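Local coordinates for hypothetical protein lpg0944 (Legionella pneumophila subsp. pneumophila str. Philadelphia 1, PDB 4RXV) that is of unknown function but is probably a Legionella effector, whose N-terminal part is a predicted papain-like cysteine-peptidase domain, at residues A[27-30]-A[31-34]. Numbering follows the deposited sequence.
Sequences GNFP and HCLA
The rings of Phe29 and His31 meet obliquely in a short 3-10 turn on the surface of the RavJ peptidase domain, between strand 22-23 and helix 37-50. Their centroids lie 5.9 Å apart with planes inclined at 38°; Phe29 CD1 lies 4.0 Å from both His31 CE1 and His31 NE2. At the edge of the imidazole, near its plane, lies Asn28 O, 3.9 Å from His31 CE1. A chi1 of 50° places His31 CG between its own backbone N and carbonyl carbon, turning the ring back alongside the Phe29-Pro30 peptide, with His31 ND1 3.7 Å from Phe29 C. Cys32 SG also approaches the Phe29 ring obliquely, 5.3 Å from the centroid, in a sulfur-aromatic contact. Beyond the turn, Trp173 packs edge-to-face with Phe29, and Met131 of strand 123-133 touches both Phe29 and Cys32, where the turn packs against the four-stranded antiparallel sheet. Two successive i to i+3 bonds define the 3-10 geometry: Cys32 N to Phe29 O, 2.9 Å and 155° at the hydrogen, then Leu33 N to Pro30 O, longer at 3.2 Å. A water lies within bonding range of both Pro30 O and Leu33 O, 2.7 Å from the latter.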
loop_
_atom_site.group_PDB
_atom_site.type_symbol
_atom_site.label_atom_id
_atom_site.label_comp_id
_atom_site.label_asym_id
_atom_site.label_seq_id
_atom_site.Cartn_x
_atom_site.Cartn_y
_atom_site.Cartn_z
ATOM N N GLY A 27 -10.226 13.150 5.303
ATOM C CA GLY A 27 -10.508 14.541 5.639
ATOM C C GLY A 27 -9.278 15.346 6.013
ATOM O O GLY A 27 -9.315 16.566 6.011
ATOM N N ASN A 28 -8.198 14.666 6.386
ATOM C CA ASN A 28 -6.961 15.348 6.758
ATOM C C ASN A 28 -6.099 15.704 5.549
ATOM O O ASN A 28 -5.159 16.495 5.664
ATOM C CB ASN A 28 -6.127 14.469 7.689
ATOM C CG ASN A 28 -6.729 14.330 9.067
ATOM O OD1 ASN A 28 -7.948 14.357 9.242
ATOM N ND2 ASN A 28 -5.869 14.171 10.062
ATOM N N PHE A 29 -6.418 15.133 4.394
ATOM C CA PHE A 29 -5.569 15.304 3.209
ATOM C C PHE A 29 -6.361 15.685 1.948
ATOM O O PHE A 29 -6.273 15.019 0.913
ATOM C CB PHE A 29 -4.794 14.014 2.949
ATOM C CG PHE A 29 -3.810 13.628 4.031
ATOM C CD1 PHE A 29 -2.503 14.081 3.981
ATOM C CD2 PHE A 29 -4.185 12.776 5.060
ATOM C CE1 PHE A 29 -1.584 13.703 4.945
ATOM C CE2 PHE A 29 -3.275 12.397 6.023
ATOM C CZ PHE A 29 -1.969 12.862 5.966
ATOM N N PRO A 30 -7.136 16.777 1.995
ATOM C CA PRO A 30 -7.903 17.169 0.805
ATOM C C PRO A 30 -6.992 17.425 -0.404
ATOM O O PRO A 30 -7.403 17.269 -1.557
ATOM C CB PRO A 30 -8.618 18.449 1.272
ATOM C CG PRO A 30 -7.767 18.991 2.374
ATOM C CD PRO A 30 -7.269 17.757 3.088
ATOM N N HIS A 31 -5.777 17.874 -0.138
ATOM C CA HIS A 31 -4.802 18.156 -1.191
ATOM C C HIS A 31 -4.256 16.906 -1.882
ATOM O O HIS A 31 -3.608 17.017 -2.935
ATOM C CB HIS A 31 -3.650 18.981 -0.637
ATOM C CG HIS A 31 -3.053 18.423 0.613
ATOM N ND1 HIS A 31 -3.742 18.365 1.808
ATOM C CD2 HIS A 31 -1.805 17.959 0.862
ATOM C CE1 HIS A 31 -2.946 17.830 2.719
ATOM N NE2 HIS A 31 -1.764 17.602 2.178
ATOM N N CYS A 32 -4.527 15.737 -1.304
ATOM C CA CYS A 32 -4.140 14.460 -1.877
ATOM C C CYS A 32 -5.310 13.736 -2.523
ATOM O O CYS A 32 -5.109 12.634 -3.063
ATOM C CB CYS A 32 -3.530 13.565 -0.790
ATOM S SG CYS A 32 -1.959 14.162 -0.148
ATOM N N LEU A 33 -6.504 14.325 -2.461
ATOM C CA LEU A 33 -7.714 13.693 -2.944
ATOM C C LEU A 33 -7.927 14.054 -4.409
ATOM O O LEU A 33 -8.073 15.233 -4.746
ATOM C CB LEU A 33 -8.892 14.205 -2.118
ATOM C CG LEU A 33 -10.258 13.613 -2.406
ATOM C CD1 LEU A 33 -10.300 12.133 -2.164
ATOM C CD2 LEU A 33 -11.274 14.294 -1.510
ATOM N N ALA A 34 -7.986 13.052 -5.276
ATOM C CA ALA A 34 -8.223 13.266 -6.690
ATOM C C ALA A 34 -9.693 13.598 -6.947
ATOM O O ALA A 34 -10.601 13.013 -6.363
ATOM C CB ALA A 34 -7.820 12.047 -7.483
HETATM O O HOH W 1 -6.133 17.122 -4.573
#